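Local atomic coordinates of endoglucanase (Humicola insolens, PDB entry 1DYS), a protein that hydrolyses internal beta-1,4-glucosidic linkages in cellulose and related glucans, serving in the recycling of plant biomass. Residues A[53-56]-A[57-60]; A[84-88]-A[89-93]; A[110-113]-A[114-118]; A[163-166]-A[167-170]. All blocks are in the same frame, centred on the assembly; numbering follows the deposited sequence.

Contact 1. Residues A[53-56]-A[57-60]; sequences ISNI and FLLR
Asn-55 and Leu-58 make a local side-chain-to-backbone contact within the turn that carries the chain from strand 51-53 toward helix 60-74. Asn-55 OD1 accepts the Leu-58 backbone N at 3.0 Å, the N-H...O angle being 153° and the donor tilted 24° from the carbonyl plane. Setting CG between the backbone N and the carbonyl carbon (chi1 54°) folds this amide back over the turn, where Asn-55 OD1 also lies 3.4 Å from Leu-58 CG and Asn-55 ND2 3.7 Å from Leu-58 CD1. An alanine here would remove the side-chain acceptor, and the Leu-58 amide would probably lose its bond and the turn some of its hold. In this glycoside hydrolase family 6 domain the junction follows a strand of the parallel sheet, and Ser-54 within it probably binds substrate. A backbone bond from Leu-59 N to Ile-56 O, 3.0 Å, closes the overlapping turn one residue on. Beside it Ile-56 and Leu-59 point the same way, Ile-56 CG2 to Leu-59 CD1 4.1 Å, while Ile-53 CG2 reaches Leu-59 CD2 at 4.2 Å. Arg-60 NE bonds back to Phe-57 O at 2.9 Å, laying its guanidinium against the Phe-57 ring; Arg-60 NH1 forms a salt bridge with Glu-115 of the second subunit.

Contact 2. Residues A[84-88]-A[89-93]; sequences VLYNL and PDRDC
Tyr-86 carries its CG opposite the backbone N (chi1 179°), and Arg-91 bends at chi3 (71°); together these torsions bring the guanidinium flat onto the phenol ring. The two planes differ by 3° and their centres are 4.0 Å apart, although the side chains run nearly at right angles. Arg-91 CD covers the same ring, 3.7 Å from the Tyr-86 centroid in a CH-pi contact, and CZ sits over the face at 3.9 Å from that centroid, a cation-pi geometry. Arg-91 NH1 also reaches back to Tyr-86 O at 2.8 Å, approaching from above the carbonyl plane, so one residue grips both the ring and the backbone of the other. At the ring's edge Tyr-86 OH donates to the syn lone pair of Asp-92 OD2, 2.6 Å away, with the carboxylate turned steeply against the ring. Asp-92 is probably a catalytic proton donor, and Ser-99 OG bonds both to its OD2 and to Arg-91 NE. A leucine in place of Tyr-86 would probably deprive Asp-92 of this hydroxyl and leave the guanidinium without its flat support. Between these groups a type II beta turn runs from Leu-88 to Arg-91, closed by a weak bond of 3.1 Å from Arg-91 N to Leu-88 O. The chain leaves strand 79-85 here: Leu-85 packs on helix 108-126, Leu-88 on helix 150-169, and a disulfide joins Cys-93 to Cys-152 of the latter.

Contact 3. Residues A[110-113]-A[114-118]; sequences NRYK and NEYVN
Asn-110 O takes the backbone N of Asn-114 at 2.9 Å, an ordinary alpha-helical bond that starts the local ladder within helix 108-126. One residue on, Arg-111 O receives Glu-115 N at 2.8 Å, and the two side chains lie alongside, pointing the same way. Their charged ends do not pair: Glu-115 OE2 is 4.5 Å from Arg-111 NE and well out of the guanidinium plane. The carboxylate is instead held in salt bridges by Arg-60 of the second subunit. At Tyr-112 the spacing changes. Its O accepts Val-117 N, five residues ahead, at 2.8 Å and almost straight (178°), whereas Tyr-116 N makes only a weak bond to the same Tyr-112 O at 3.4 Å; this is a pi-type turn. With CG opposite its backbone N (chi1 -175°), the Tyr-112 ring lies under Val-117 CG2, which stands over one face, 3.8 Å from the Tyr-112 centroid. Tyr-116 runs obliquely past it, centroids of the Tyr-112 and Tyr-116 rings 5.7 Å apart and planes at 27°, with little overlap. Lys-113 O completes the wider turn by taking Asn-118 N at 2.9 Å, while the extended Lys-113 side chain forms a salt bridge with Glu-161. The chemistry separates by face: buried rings and a methyl contact turn inward, with the hydroxyls of Tyr-112 and Tyr-116 bonded to Glu-137 and Ile-53 O, and the Glu-115 carboxylate probably balances arginines from both subunits.

Contact 4. Residues A[163-166]-A[167-170]; sequences IGYA and ISQL
Gln-169 lies side by side with Tyr-165, one helical turn earlier in helix 150-169, and can be traced outward atom by atom. Its CB is 3.7 Å from Tyr-165 O. CG then passes over one face of the ring, 3.5 Å from Tyr-165 CE2 and 3.9 Å from the Tyr-165 centroid, a CH-pi contact. A bend at chi2 (-80°) carries the amide along the ring toward its hydroxyl, so that Gln-169 CD is 3.7 Å from Tyr-165 OH, and NE2 ends near the same oxygen. The amide and ring planes are only 10° apart, so the glutamine follows the ring closely as it runs outward. Below them, two donors grip Tyr-165 O: the backbone N of Gln-169 at 3.0 Å, and Ser-168 OG at 2.7 Å. The serine manages this because its OG sits between its backbone N and carbonyl carbon (chi1 78°), which turns it back onto the carbonyl of the residue three places earlier. Away from this polar group, Ile-163 CG2 and Ile-167 CD1 meet at 4.2 Å, and Leu-170 CG rests 3.4 Å from Ala-166 O. In the fold, Tyr-165 leans on Lys-113 and Val-117 of helix 108-126, where Asn-118 OD1 bonds its hydroxyl; Ile-163 and Ile-167 pack on helix 190-207, and Ile-163 and Leu-170 reach strand 175-180.

In the fold
From the N terminus the four contacts come in series; each closes only its own turn, and none nests in or crosses another. Contact 1 follows strand 51-53, contact 2 leaves the adjacent parallel strand 79-85, and the two touch through Ser-54 O and Arg-91 NH1, 2.8 Å apart, beside the probable substrate and catalytic residues. Contact 3, in helix 108-126, joins both: Tyr-116 OH lies 2.5 Å from Ile-53 O and 3.0 Å from Tyr-86 N. Contact 4, in helix 150-169, meets contact 3 where Tyr-165 OH lies 2.6 Å from Asn-118 OD1, and packs on Leu-85 and Leu-88 of contact 2. Contacts 1 and 3 also touch the second subunit.

Contact 1. Residues A[53-56]-A[57-60]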
# COMPACT_ATOMS: atom_id res chain seq x y z
N ILE A 53 -3.27 -11.63 5.88
CA ILE A 53 -3.26 -12.05 4.46
C ILE A 53 -3.98 -10.96 3.68
O ILE A 53 -5.16 -11.10 3.29
CB ILE A 53 -3.93 -13.42 4.28
CG1 ILE A 53 -3.42 -14.51 5.22
CG2 ILE A 53 -3.63 -13.88 2.82
CD1 ILE A 53 -1.94 -14.64 5.44
N SER A 54 -3.32 -9.81 3.62
CA SER A 54 -3.93 -8.55 3.20
C SER A 54 -4.03 -8.35 1.70
O SER A 54 -4.47 -7.28 1.27
CB SER A 54 -3.20 -7.38 3.87
OG SER A 54 -3.15 -7.57 5.30
N ASN A 55 -3.58 -9.29 0.91
CA ASN A 55 -3.69 -9.22 -0.54
C ASN A 55 -3.29 -10.58 -1.13
O ASN A 55 -2.90 -11.51 -0.41
CB ASN A 55 -2.87 -8.09 -1.15
CG ASN A 55 -1.44 -8.19 -0.68
OD1 ASN A 55 -0.73 -9.16 -0.92
ND2 ASN A 55 -1.04 -7.16 0.08
N ILE A 56 -3.47 -10.73 -2.43
CA ILE A 56 -3.28 -12.01 -3.14
C ILE A 56 -1.83 -12.43 -3.06
O ILE A 56 -1.56 -13.62 -2.84
CB ILE A 56 -3.78 -11.90 -4.59
CG1 ILE A 56 -5.33 -11.98 -4.60
CG2 ILE A 56 -3.23 -13.02 -5.47
CD1 ILE A 56 -5.88 -11.27 -5.87
N PHE A 57 -0.90 -11.50 -3.19
CA PHE A 57 0.52 -11.80 -3.03
C PHE A 57 0.77 -12.51 -1.67
O PHE A 57 1.58 -13.43 -1.60
CB PHE A 57 1.32 -10.51 -3.11
CG PHE A 57 2.80 -10.63 -2.89
CD1 PHE A 57 3.62 -10.98 -3.94
CD2 PHE A 57 3.36 -10.44 -1.64
CE1 PHE A 57 4.99 -11.09 -3.76
CE2 PHE A 57 4.72 -10.51 -1.44
CZ PHE A 57 5.53 -10.88 -2.51
N LEU A 58 0.19 -12.00 -0.60
CA LEU A 58 0.36 -12.54 0.72
C LEU A 58 -0.36 -13.86 0.95
O LEU A 58 -0.13 -14.38 2.06
CB LEU A 58 0.06 -11.55 1.85
CG LEU A 58 0.91 -10.29 1.80
CD1 LEU A 58 0.38 -9.21 2.76
CD2 LEU A 58 2.36 -10.62 2.18
N LEU A 59 -1.10 -14.44 0.02
CA LEU A 59 -1.56 -15.83 0.26
C LEU A 59 -0.40 -16.75 0.57
O LEU A 59 -0.60 -17.73 1.31
CB LEU A 59 -2.26 -16.36 -1.02
CG LEU A 59 -3.64 -15.74 -1.27
CD1 LEU A 59 -4.02 -15.98 -2.73
CD2 LEU A 59 -4.66 -16.38 -0.34
N ARG A 60 0.82 -16.47 0.11
CA ARG A 60 2.02 -17.24 0.39
C ARG A 60 2.33 -17.26 1.87
O ARG A 60 2.88 -18.25 2.35
CB ARG A 60 3.25 -16.72 -0.38
CG ARG A 60 3.79 -15.38 0.09
CD ARG A 60 4.74 -14.73 -0.93
NE ARG A 60 4.13 -14.59 -2.22
CZ ARG A 60 4.45 -14.61 -3.50
NH1 ARG A 60 5.69 -14.81 -3.96
NH2 ARG A 60 3.46 -14.43 -4.37

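Contact 2. Residues A[84-88]-A[89-93]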
# COMPACT_ATOMS: atom_id res chain seq x y z
N VAL A 84 -5.64 -13.45 9.24
CA VAL A 84 -6.60 -12.35 9.04
C VAL A 84 -6.95 -12.38 7.54
O VAL A 84 -6.04 -12.31 6.73
CB VAL A 84 -6.01 -10.97 9.38
CG1 VAL A 84 -7.14 -9.95 9.34
CG2 VAL A 84 -5.41 -10.97 10.79
N LEU A 85 -8.22 -12.63 7.24
CA LEU A 85 -8.67 -12.68 5.83
C LEU A 85 -9.16 -11.27 5.59
O LEU A 85 -10.18 -10.84 6.16
CB LEU A 85 -9.78 -13.74 5.75
CG LEU A 85 -10.26 -14.08 4.34
CD1 LEU A 85 -10.71 -15.53 4.29
CD2 LEU A 85 -11.37 -13.13 3.92
N TYR A 86 -8.39 -10.53 4.78
CA TYR A 86 -8.64 -9.10 4.63
C TYR A 86 -8.34 -8.60 3.22
O TYR A 86 -7.27 -8.05 3.01
CB TYR A 86 -7.77 -8.36 5.67
CG TYR A 86 -7.80 -6.87 5.75
CD1 TYR A 86 -8.99 -6.14 5.85
CD2 TYR A 86 -6.62 -6.11 5.73
CE1 TYR A 86 -9.03 -4.76 5.98
CE2 TYR A 86 -6.63 -4.74 5.83
CZ TYR A 86 -7.83 -4.06 5.95
OH TYR A 86 -7.81 -2.68 6.04
N ASN A 87 -9.28 -8.83 2.32
CA ASN A 87 -9.07 -8.30 0.94
C ASN A 87 -10.39 -7.96 0.28
O ASN A 87 -10.55 -8.06 -0.96
CB ASN A 87 -8.25 -9.30 0.15
CG ASN A 87 -7.57 -8.65 -1.06
OD1 ASN A 87 -7.43 -7.43 -1.14
ND2 ASN A 87 -7.16 -9.48 -2.00
N LEU A 88 -11.37 -7.50 1.06
CA LEU A 88 -12.68 -7.18 0.49
C LEU A 88 -12.62 -6.16 -0.62
O LEU A 88 -11.85 -5.18 -0.64
CB LEU A 88 -13.51 -6.54 1.64
CG LEU A 88 -15.04 -6.56 1.51
CD1 LEU A 88 -15.55 -8.00 1.52
CD2 LEU A 88 -15.66 -5.75 2.65
N PRO A 89 -13.43 -6.37 -1.65
CA PRO A 89 -13.51 -5.36 -2.70
C PRO A 89 -14.07 -4.09 -2.09
O PRO A 89 -14.98 -4.08 -1.22
CB PRO A 89 -14.47 -5.91 -3.78
CG PRO A 89 -14.54 -7.35 -3.39
CD PRO A 89 -14.30 -7.50 -1.89
N ASP A 90 -13.50 -2.94 -2.43
CA ASP A 90 -13.85 -1.64 -1.89
C ASP A 90 -13.69 -1.59 -0.37
O ASP A 90 -14.48 -1.00 0.39
CB ASP A 90 -15.30 -1.25 -2.25
CG ASP A 90 -15.43 -0.89 -3.73
OD1 ASP A 90 -14.42 -1.06 -4.46
OD2 ASP A 90 -16.54 -0.47 -4.14
N ARG A 91 -12.64 -2.27 0.07
CA ARG A 91 -12.22 -2.39 1.46
C ARG A 91 -12.19 -1.05 2.18
O ARG A 91 -11.82 -0.03 1.59
CB ARG A 91 -10.77 -2.93 1.44
CG ARG A 91 -10.41 -3.72 2.70
CD ARG A 91 -9.14 -4.53 2.49
NE ARG A 91 -7.94 -3.66 2.42
CZ ARG A 91 -6.73 -4.20 2.29
NH1 ARG A 91 -6.45 -5.50 2.22
NH2 ARG A 91 -5.70 -3.31 2.21
N ASP A 92 -12.69 -1.03 3.44
CA ASP A 92 -12.74 0.20 4.22
C ASP A 92 -13.44 1.32 3.44
O ASP A 92 -12.93 2.42 3.27
CB ASP A 92 -11.34 0.67 4.62
CG ASP A 92 -10.65 -0.35 5.51
OD1 ASP A 92 -11.15 -0.50 6.64
OD2 ASP A 92 -9.65 -1.01 5.14
N CYS A 93 -14.71 1.03 3.08
CA CYS A 93 -15.38 1.93 2.13
C CYS A 93 -15.54 3.35 2.62
O CYS A 93 -15.66 4.33 1.86
CB CYS A 93 -16.71 1.32 1.67
SG CYS A 93 -17.96 1.21 2.97

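Contact 3. Residues A[110-113]-A[114-118]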
# COMPACT_ATOMS: atom_id res chain seq x y z
N ASN A 110 -15.85 -10.92 -8.32
CA ASN A 110 -15.39 -12.17 -8.88
C ASN A 110 -13.94 -12.49 -8.52
O ASN A 110 -13.66 -13.65 -8.20
CB ASN A 110 -15.53 -12.18 -10.42
CG ASN A 110 -16.97 -12.43 -10.80
OD1 ASN A 110 -17.52 -11.85 -11.76
ND2 ASN A 110 -17.62 -13.31 -10.05
N ARG A 111 -13.04 -11.52 -8.54
CA ARG A 111 -11.62 -11.69 -8.23
C ARG A 111 -11.44 -12.09 -6.75
O ARG A 111 -10.63 -12.96 -6.44
CB ARG A 111 -10.81 -10.45 -8.56
CG ARG A 111 -10.85 -9.95 -10.01
CD ARG A 111 -10.10 -8.63 -10.16
NE ARG A 111 -9.90 -8.37 -11.61
CZ ARG A 111 -9.39 -7.22 -12.06
NH1 ARG A 111 -8.99 -6.25 -11.26
NH2 ARG A 111 -9.27 -7.09 -13.39
N TYR A 112 -12.25 -11.47 -5.89
CA TYR A 112 -12.24 -11.85 -4.47
C TYR A 112 -12.65 -13.31 -4.29
O TYR A 112 -11.98 -14.05 -3.57
CB TYR A 112 -13.22 -11.02 -3.68
CG TYR A 112 -13.27 -11.20 -2.18
CD1 TYR A 112 -12.28 -10.70 -1.34
CD2 TYR A 112 -14.35 -11.84 -1.62
CE1 TYR A 112 -12.41 -10.86 0.04
CE2 TYR A 112 -14.48 -11.99 -0.24
CZ TYR A 112 -13.49 -11.48 0.58
OH TYR A 112 -13.63 -11.64 1.94
N LYS A 113 -13.74 -13.73 -4.96
CA LYS A 113 -14.03 -15.17 -4.82
C LYS A 113 -12.97 -16.09 -5.40
O LYS A 113 -12.54 -17.05 -4.74
CB LYS A 113 -15.35 -15.50 -5.54
CG LYS A 113 -16.50 -14.67 -5.02
CD LYS A 113 -17.79 -15.04 -5.79
CE LYS A 113 -18.98 -14.44 -5.04
NZ LYS A 113 -20.18 -14.40 -5.92
N ASN A 114 -12.61 -15.89 -6.68
CA ASN A 114 -11.79 -16.85 -7.40
C ASN A 114 -10.30 -16.72 -7.19
O ASN A 114 -9.63 -17.76 -7.21
CB ASN A 114 -12.14 -16.72 -8.91
CG ASN A 114 -13.64 -16.96 -9.08
OD1 ASN A 114 -14.20 -17.88 -8.51
ND2 ASN A 114 -14.33 -16.13 -9.85
N GLU A 115 -9.78 -15.53 -6.98
CA GLU A 115 -8.35 -15.36 -6.83
C GLU A 115 -7.91 -15.19 -5.37
O GLU A 115 -6.69 -15.29 -5.19
CB GLU A 115 -7.89 -14.12 -7.64
CG GLU A 115 -7.99 -14.30 -9.15
CD GLU A 115 -7.42 -13.11 -9.91
OE1 GLU A 115 -6.22 -12.80 -9.81
OE2 GLU A 115 -8.20 -12.41 -10.59
N TYR A 116 -8.88 -14.96 -4.47
CA TYR A 116 -8.47 -14.77 -3.07
C TYR A 116 -9.15 -15.77 -2.13
O TYR A 116 -8.37 -16.55 -1.57
CB TYR A 116 -8.64 -13.30 -2.67
CG TYR A 116 -8.26 -13.04 -1.22
CD1 TYR A 116 -6.93 -12.91 -0.83
CD2 TYR A 116 -9.24 -12.99 -0.25
CE1 TYR A 116 -6.58 -12.71 0.50
CE2 TYR A 116 -8.90 -12.78 1.10
CZ TYR A 116 -7.58 -12.63 1.45
OH TYR A 116 -7.22 -12.43 2.77
N VAL A 117 -10.48 -15.80 -2.06
CA VAL A 117 -11.09 -16.78 -1.15
C VAL A 117 -10.82 -18.22 -1.58
O VAL A 117 -10.39 -19.03 -0.74
CB VAL A 117 -12.60 -16.50 -1.01
CG1 VAL A 117 -13.29 -17.52 -0.17
CG2 VAL A 117 -12.78 -15.09 -0.38
N ASN A 118 -10.98 -18.56 -2.87
CA ASN A 118 -10.76 -19.98 -3.21
C ASN A 118 -9.42 -20.51 -2.81
O ASN A 118 -9.33 -21.55 -2.12
CB ASN A 118 -11.11 -20.23 -4.67
CG ASN A 118 -12.60 -20.08 -4.87
OD1 ASN A 118 -13.47 -19.92 -4.02
ND2 ASN A 118 -12.96 -20.11 -6.17

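Contact 4. Residues A[163-166]-A[167-170]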
# COMPACT_ATOMS: atom_id res chain seq x y z
N ILE A 163 -18.60 -11.48 1.83
CA ILE A 163 -18.30 -12.05 3.15
C ILE A 163 -19.03 -13.39 3.34
O ILE A 163 -18.50 -14.42 3.81
CB ILE A 163 -18.64 -11.05 4.25
CG1 ILE A 163 -17.81 -9.77 4.16
CG2 ILE A 163 -18.37 -11.75 5.59
CD1 ILE A 163 -18.11 -8.74 5.24
N GLY A 164 -20.30 -13.40 2.87
CA GLY A 164 -21.06 -14.66 2.95
C GLY A 164 -20.33 -15.75 2.17
O GLY A 164 -20.33 -16.91 2.56
N TYR A 165 -19.76 -15.37 1.01
CA TYR A 165 -19.02 -16.31 0.21
C TYR A 165 -17.79 -16.85 0.94
O TYR A 165 -17.55 -18.07 0.93
CB TYR A 165 -18.62 -15.72 -1.16
CG TYR A 165 -17.88 -16.73 -2.00
CD1 TYR A 165 -18.64 -17.64 -2.76
CD2 TYR A 165 -16.51 -16.85 -2.09
CE1 TYR A 165 -18.02 -18.60 -3.53
CE2 TYR A 165 -15.89 -17.82 -2.84
CZ TYR A 165 -16.65 -18.70 -3.59
OH TYR A 165 -16.07 -19.67 -4.37
N ALA A 166 -17.10 -15.94 1.63
CA ALA A 166 -15.93 -16.39 2.39
C ALA A 166 -16.33 -17.34 3.52
O ALA A 166 -15.66 -18.38 3.62
CB ALA A 166 -15.28 -15.11 2.91
N ILE A 167 -17.43 -17.07 4.22
CA ILE A 167 -17.88 -17.99 5.27
C ILE A 167 -18.24 -19.32 4.61
O ILE A 167 -17.88 -20.37 5.13
CB ILE A 167 -19.11 -17.43 6.00
CG1 ILE A 167 -18.73 -16.14 6.76
CG2 ILE A 167 -19.71 -18.41 7.01
CD1 ILE A 167 -19.89 -15.30 7.25
N SER A 168 -19.00 -19.23 3.51
CA SER A 168 -19.43 -20.48 2.85
C SER A 168 -18.27 -21.36 2.45
O SER A 168 -18.41 -22.60 2.41
CB SER A 168 -20.31 -20.19 1.63
OG SER A 168 -19.65 -19.77 0.43
N GLN A 169 -17.13 -20.80 2.04
CA GLN A 169 -16.01 -21.60 1.61
C GLN A 169 -15.08 -22.12 2.70
O GLN A 169 -14.17 -22.89 2.40
CB GLN A 169 -15.11 -20.79 0.65
CG GLN A 169 -15.76 -20.61 -0.73
CD GLN A 169 -15.53 -21.91 -1.49
OE1 GLN A 169 -14.40 -22.40 -1.65
NE2 GLN A 169 -16.63 -22.53 -1.89
N LEU A 170 -15.27 -21.69 3.95
CA LEU A 170 -14.38 -22.03 5.03
C LEU A 170 -15.04 -22.80 6.15
O LEU A 170 -14.85 -22.54 7.34
CB LEU A 170 -13.79 -20.70 5.60
CG LEU A 170 -12.88 -20.02 4.56
CD1 LEU A 170 -12.56 -18.58 5.01
CD2 LEU A 170 -11.58 -20.75 4.32